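Side-chain contacts in Exo beta-1,2-glucooligosaccharide sophorohydrolase (non-reducing end) (Parabacteroides distasonis ATCC 8503, PDB 5Z06), which hydrolyses linear beta-1,2-glucan and beta-1,2-glucooligosaccharides of four or more units, releasing sophorose from the non-reducing end: residues G44-T49 with G130-V135; E95-A100 with Y170-D175. All coordinates share one frame; numbering follows the deposited sequence.

Interaction 1: G44-T49 with G130-V135; sequences GSVAFT and GVWHPV. With CA (calcium ion), chain C.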
loop_
_atom_site.group_PDB
_atom_site.type_symbol
_atom_site.label_atom_id
_atom_site.label_comp_id
_atom_site.label_asym_id
_atom_site.label_seq_id
_atom_site.Cartn_x
_atom_site.Cartn_y
_atom_site.Cartn_z
ATOM N N GLY A 44 -15.871 -4.442 -19.148
ATOM C CA GLY A 44 -16.448 -4.931 -17.913
ATOM C C GLY A 44 -17.511 -5.984 -18.113
ATOM O O GLY A 44 -17.898 -6.624 -17.148
ATOM N N SER A 45 -17.968 -6.187 -19.351
ATOM C CA SER A 45 -19.039 -7.149 -19.632
ATOM C C SER A 45 -18.524 -8.524 -20.076
ATOM O O SER A 45 -19.296 -9.467 -20.161
ATOM C CB SER A 45 -19.987 -6.589 -20.690
ATOM O OG SER A 45 -19.297 -6.374 -21.920
ATOM N N VAL A 46 -17.242 -8.637 -20.390
ATOM C CA VAL A 46 -16.661 -9.923 -20.724
ATOM C C VAL A 46 -15.330 -10.052 -20.048
ATOM O O VAL A 46 -14.513 -9.127 -20.031
ATOM C CB VAL A 46 -16.486 -10.160 -22.241
ATOM C CG1 VAL A 46 -17.852 -10.355 -22.914
ATOM C CG2 VAL A 46 -15.692 -9.043 -22.906
ATOM N N ALA A 47 -15.122 -11.230 -19.492
ATOM C CA ALA A 47 -13.912 -11.518 -18.778
ATOM C C ALA A 47 -13.804 -13.012 -18.612
ATOM O O ALA A 47 -14.825 -13.703 -18.386
ATOM C CB ALA A 47 -13.933 -10.860 -17.402
ATOM N N PHE A 48 -12.569 -13.504 -18.692
ATOM C CA PHE A 48 -12.281 -14.827 -18.185
ATOM C C PHE A 48 -12.181 -14.803 -16.655
ATOM O O PHE A 48 -13.002 -15.411 -15.988
ATOM C CB PHE A 48 -11.024 -15.436 -18.794
ATOM C CG PHE A 48 -10.851 -16.844 -18.382
ATOM C CD1 PHE A 48 -11.627 -17.829 -18.991
ATOM C CD2 PHE A 48 -10.042 -17.183 -17.299
ATOM C CE1 PHE A 48 -11.553 -19.138 -18.574
ATOM C CE2 PHE A 48 -9.960 -18.493 -16.884
ATOM C CZ PHE A 48 -10.713 -19.470 -17.524
ATOM N N THR A 49 -11.166 -14.137 -16.093
ATOM C CA THR A 49 -11.199 -13.829 -14.652
ATOM C C THR A 49 -12.119 -12.640 -14.484
ATOM O O THR A 49 -11.814 -11.559 -14.989
ATOM C CB THR A 49 -9.865 -13.471 -14.025
ATOM O OG1 THR A 49 -9.201 -12.514 -14.839
ATOM C CG2 THR A 49 -9.034 -14.700 -13.838
ATOM N N GLY A 130 -16.993 -15.426 -29.281
ATOM C CA GLY A 130 -17.851 -15.498 -28.101
ATOM C C GLY A 130 -17.474 -16.540 -27.060
ATOM O O GLY A 130 -18.318 -16.962 -26.250
ATOM N N VAL A 131 -16.215 -16.974 -27.081
ATOM C CA VAL A 131 -15.695 -17.910 -26.076
ATOM C C VAL A 131 -14.242 -17.557 -25.788
ATOM O O VAL A 131 -13.541 -17.039 -26.646
ATOM C CB VAL A 131 -15.804 -19.394 -26.523
ATOM C CG1 VAL A 131 -17.261 -19.854 -26.587
ATOM C CG2 VAL A 131 -15.116 -19.614 -27.859
ATOM N N TRP A 132 -13.816 -17.834 -24.570
ATOM C CA TRP A 132 -12.447 -17.581 -24.152
ATOM C C TRP A 132 -11.585 -18.726 -24.602
ATOM O O TRP A 132 -11.895 -19.864 -24.324
ATOM C CB TRP A 132 -12.367 -17.403 -22.630
ATOM C CG TRP A 132 -12.966 -16.103 -22.239
ATOM C CD1 TRP A 132 -14.211 -15.890 -21.728
ATOM C CD2 TRP A 132 -12.370 -14.821 -22.395
ATOM N NE1 TRP A 132 -14.411 -14.547 -21.527
ATOM C CE2 TRP A 132 -13.294 -13.870 -21.929
ATOM C CE3 TRP A 132 -11.131 -14.382 -22.867
ATOM C CZ2 TRP A 132 -13.019 -12.508 -21.924
ATOM C CZ3 TRP A 132 -10.859 -13.019 -22.858
ATOM C CH2 TRP A 132 -11.800 -12.104 -22.383
ATOM N N HIS A 133 -10.516 -18.396 -25.319
ATOM C CA HIS A 133 -9.540 -19.357 -25.813
ATOM C C HIS A 133 -8.247 -19.230 -25.046
ATOM O O HIS A 133 -7.611 -18.173 -25.089
ATOM C CB HIS A 133 -9.254 -19.101 -27.287
ATOM C CG HIS A 133 -10.450 -19.292 -28.148
ATOM N ND1 HIS A 133 -11.175 -20.462 -28.141
ATOM C CD2 HIS A 133 -11.080 -18.456 -29.005
ATOM C CE1 HIS A 133 -12.187 -20.349 -28.980
ATOM N NE2 HIS A 133 -12.156 -19.139 -29.512
ATOM N N PRO A 134 -7.856 -20.292 -24.319
ATOM C CA PRO A 134 -6.513 -20.216 -23.748
ATOM C C PRO A 134 -5.473 -20.177 -24.853
ATOM O O PRO A 134 -5.593 -20.893 -25.832
ATOM C CB PRO A 134 -6.400 -21.488 -22.879
ATOM C CG PRO A 134 -7.623 -22.277 -23.134
ATOM C CD PRO A 134 -8.660 -21.354 -23.700
ATOM N N VAL A 135 -4.505 -19.289 -24.713
ATOM C CA VAL A 135 -3.375 -19.206 -25.604
ATOM C C VAL A 135 -2.126 -19.351 -24.749
ATOM O O VAL A 135 -2.044 -18.749 -23.686
ATOM C CB VAL A 135 -3.360 -17.854 -26.323
ATOM C CG1 VAL A 135 -2.073 -17.641 -27.103
ATOM C CG2 VAL A 135 -4.554 -17.762 -27.250
HETATM CA CA CA C . -9.910 -10.497 -15.795
#
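In the calcium-binding loop between strands 42-43 and 53-59, V46, A47 and F48 run along one face and an edge of the indole of W132, which rises from strand 132-138. The backbone enters the packing directly: F48 N sits above one face near its rim, 3.3 Å from W132 CE2. F48 CB lies over the same face, making a CH-pi contact, 4.0 Å from the centroid of the five-membered ring of W132 and 15° off its normal. Because CG is anti to the backbone N (chi1 -173°), the phenyl ring is carried past the indole rather than over it; F48 CD1 then meets W132 CB at 3.7 Å. The two rings form an offset edge-to-face pair: the phenyl, offset past the five-membered ring, turns an edge to the indole face (planes at 73°, centroids 5.7 Å apart). V46 C approaches the indole edge in plane, 3.9 Å from W132 CZ2. A leucine at W132 would probably deprive F48 CB and the loop peptide of the flat surface they rest on, leaving the chain leading to the metal less firmly backed. The next residue, T49, gives the calcium ion both its carbonyl and its hydroxyl, with O and OG1 each 2.3 Å away; E12, N13, N52 and D175 complete the site. W132 also touches Q90 and R92 of strand 86-93 and Y173 of strand 169-180, while F48 reaches Y219 and R221 of strand 219-225.

Interaction 2: E95-A100 with Y170-D175; sequences ESMNAA and YTIYLD. With CA (calcium ion), chain C.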
loop_
_atom_site.group_PDB
_atom_site.type_symbol
_atom_site.label_atom_id
_atom_site.label_comp_id
_atom_site.label_asym_id
_atom_site.label_seq_id
_atom_site.Cartn_x
_atom_site.Cartn_y
_atom_site.Cartn_z
ATOM N N GLU A 95 -16.333 -11.443 -33.017
ATOM C CA GLU A 95 -16.878 -11.998 -34.272
ATOM C C GLU A 95 -15.933 -13.034 -34.851
ATOM O O GLU A 95 -14.738 -13.048 -34.535
ATOM C CB GLU A 95 -17.056 -10.918 -35.351
ATOM C CG GLU A 95 -17.662 -9.596 -34.909
ATOM C CD GLU A 95 -19.126 -9.671 -34.517
ATOM O OE1 GLU A 95 -19.741 -10.769 -34.562
ATOM O OE2 GLU A 95 -19.660 -8.604 -34.139
ATOM N N SER A 96 -16.479 -13.896 -35.712
ATOM C CA SER A 96 -15.661 -14.728 -36.584
ATOM C C SER A 96 -14.833 -13.822 -37.435
ATOM O O SER A 96 -15.261 -12.730 -37.796
ATOM C CB SER A 96 -16.509 -15.612 -37.482
ATOM O OG SER A 96 -17.121 -16.611 -36.704
ATOM N N MET A 97 -13.626 -14.260 -37.726
ATOM C CA MET A 97 -12.700 -13.446 -38.486
ATOM C C MET A 97 -11.648 -14.319 -39.095
ATOM O O MET A 97 -11.360 -15.404 -38.606
ATOM C CB MET A 97 -12.007 -12.414 -37.587
ATOM C CG MET A 97 -11.234 -13.015 -36.414
ATOM S SD MET A 97 -10.503 -11.808 -35.305
ATOM C CE MET A 97 -9.329 -10.994 -36.375
ATOM N N ASN A 98 -11.062 -13.812 -40.157
ATOM C CA ASN A 98 -9.851 -14.378 -40.690
ATOM C C ASN A 98 -8.788 -14.345 -39.577
ATOM O O ASN A 98 -8.386 -13.271 -39.126
ATOM C CB ASN A 98 -9.431 -13.571 -41.923
ATOM C CG ASN A 98 -8.029 -13.883 -42.388
ATOM O OD1 ASN A 98 -7.477 -14.951 -42.101
ATOM N ND2 ASN A 98 -7.430 -12.934 -43.122
ATOM N N ALA A 99 -8.356 -15.532 -39.145
ATOM C CA ALA A 99 -7.267 -15.692 -38.168
ATOM C C ALA A 99 -6.010 -14.847 -38.462
ATOM O O ALA A 99 -5.363 -14.367 -37.546
ATOM C CB ALA A 99 -6.893 -17.167 -38.039
ATOM N N ALA A 100 -5.670 -14.655 -39.731
ATOM C CA ALA A 100 -4.518 -13.815 -40.102
ATOM C C ALA A 100 -4.663 -12.320 -39.753
ATOM O O ALA A 100 -3.672 -11.600 -39.728
ATOM C CB ALA A 100 -4.227 -13.961 -41.594
ATOM N N TYR A 170 -12.181 -5.255 -35.932
ATOM C CA TYR A 170 -12.299 -6.447 -35.111
ATOM C C TYR A 170 -12.216 -5.996 -33.679
ATOM O O TYR A 170 -11.561 -5.017 -33.363
ATOM C CB TYR A 170 -11.177 -7.445 -35.402
ATOM C CG TYR A 170 -11.165 -7.919 -36.818
ATOM C CD1 TYR A 170 -12.127 -8.801 -37.275
ATOM C CD2 TYR A 170 -10.197 -7.470 -37.716
ATOM C CE1 TYR A 170 -12.132 -9.232 -38.586
ATOM C CE2 TYR A 170 -10.192 -7.898 -39.031
ATOM C CZ TYR A 170 -11.161 -8.777 -39.459
ATOM O OH TYR A 170 -11.164 -9.216 -40.756
ATOM N N THR A 171 -12.910 -6.718 -32.827
ATOM C CA THR A 171 -12.820 -6.533 -31.410
ATOM C C THR A 171 -12.431 -7.887 -30.888
ATOM O O THR A 171 -13.166 -8.869 -31.081
ATOM C CB THR A 171 -14.155 -6.125 -30.799
ATOM O OG1 THR A 171 -14.425 -4.774 -31.144
ATOM C CG2 THR A 171 -14.122 -6.240 -29.285
ATOM N N ILE A 172 -11.276 -7.941 -30.235
ATOM C CA ILE A 172 -10.948 -9.097 -29.417
ATOM C C ILE A 172 -10.764 -8.628 -27.975
ATOM O O ILE A 172 -10.433 -7.467 -27.716
ATOM C CB ILE A 172 -9.734 -9.887 -29.969
ATOM C CG1 ILE A 172 -8.437 -9.101 -29.816
ATOM C CG2 ILE A 172 -10.001 -10.262 -31.434
ATOM C CD1 ILE A 172 -7.206 -9.808 -30.332
ATOM N N TYR A 173 -11.002 -9.538 -27.050
ATOM C CA TYR A 173 -10.770 -9.290 -25.666
ATOM C C TYR A 173 -9.593 -10.122 -25.199
ATOM O O TYR A 173 -9.454 -11.278 -25.575
ATOM C CB TYR A 173 -12.007 -9.612 -24.868
ATOM C CG TYR A 173 -13.210 -8.888 -25.374
ATOM C CD1 TYR A 173 -13.503 -7.604 -24.940
ATOM C CD2 TYR A 173 -14.056 -9.475 -26.311
ATOM C CE1 TYR A 173 -14.624 -6.932 -25.404
ATOM C CE2 TYR A 173 -15.177 -8.808 -26.777
ATOM C CZ TYR A 173 -15.455 -7.545 -26.319
ATOM O OH TYR A 173 -16.546 -6.875 -26.785
ATOM N N LEU A 174 -8.746 -9.500 -24.386
ATOM C CA LEU A 174 -7.565 -10.134 -23.827
ATOM C C LEU A 174 -7.703 -10.069 -22.324
ATOM O O LEU A 174 -7.984 -9.011 -21.759
ATOM C CB LEU A 174 -6.311 -9.407 -24.260
ATOM C CG LEU A 174 -6.230 -9.118 -25.756
ATOM C CD1 LEU A 174 -4.975 -8.298 -26.002
ATOM C CD2 LEU A 174 -6.207 -10.399 -26.580
ATOM N N ASP A 175 -7.534 -11.218 -21.696
ATOM C CA ASP A 175 -7.554 -11.337 -20.274
ATOM C C ASP A 175 -6.430 -12.283 -19.824
ATOM O O ASP A 175 -5.900 -13.073 -20.611
ATOM C CB ASP A 175 -8.925 -11.867 -19.839
ATOM C CG ASP A 175 -9.285 -11.465 -18.441
ATOM O OD1 ASP A 175 -8.512 -10.730 -17.805
ATOM O OD2 ASP A 175 -10.349 -11.876 -17.948
HETATM CA CA CA C . -9.910 -10.497 -15.795
HETATM O O HOH W 1 -13.441 -10.465 -33.668
HETATM O O HOH W 2 -12.389 -11.399 -41.051
#
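One face of the Y170 ring carries the methyl of M97: CE stands 3.7 Å from the ring centroid, 14° off the normal, a CH-pi contact made nearly from straight above. M97 SD lies obliquely to the ring, 4.5 Å from the same centroid, making this a Met-aromatic contact as well. At the rim, M97 CB closes on Y170 CE1 at 3.3 Å. A bend at the thioether (chi3 -64°) folds the methyl back over the ring, while SD, on the outer side of that bend, touches I172 CG2 at 4.2 Å. The phenol oxygen has polar partners of its own, hydrogen-bonding to D166 and N168; a water that accepts from N98 N at 2.9 Å also lies by Y170 OH, though closer than is comfortable for a reliable bond. A second water links the backbones, accepting from E95 N and donating to T171 O. Beyond M97, N98 OD1 closes an Asx turn by accepting from A100 N at 3.0 Å, the donor well above the carbonyl plane. Direct contact between the loop and strand 169-180 is thus dispersive, through sulfur, methyl and ring, so it depends on shape fit, and the one clear polar link between the segments is the water bridge from E95 N to T171 O.

How the interactions relate
Both contacts bear on strand 169-180 and the antiparallel sheet around it, with centres about 11 Å apart. Interaction 1 lies near the surface, its touching residues all partly exposed, and rests on an indole packed against the peptide and phenyl of a metal-bound loop. Interaction 2 is more buried, with Y170 and I172 enclosed, and pairs a thioether with a phenol at the other end of the six-residue strand segment from the calcium. D175 joins the two: its carboxylate binds the same calcium ion as T49, and its OD2 takes a weak hydrogen bond from F48 N. Y173 adds an apolar connection, its CD1 lying 3.3 Å from V46 CG2, and it touches W132 too.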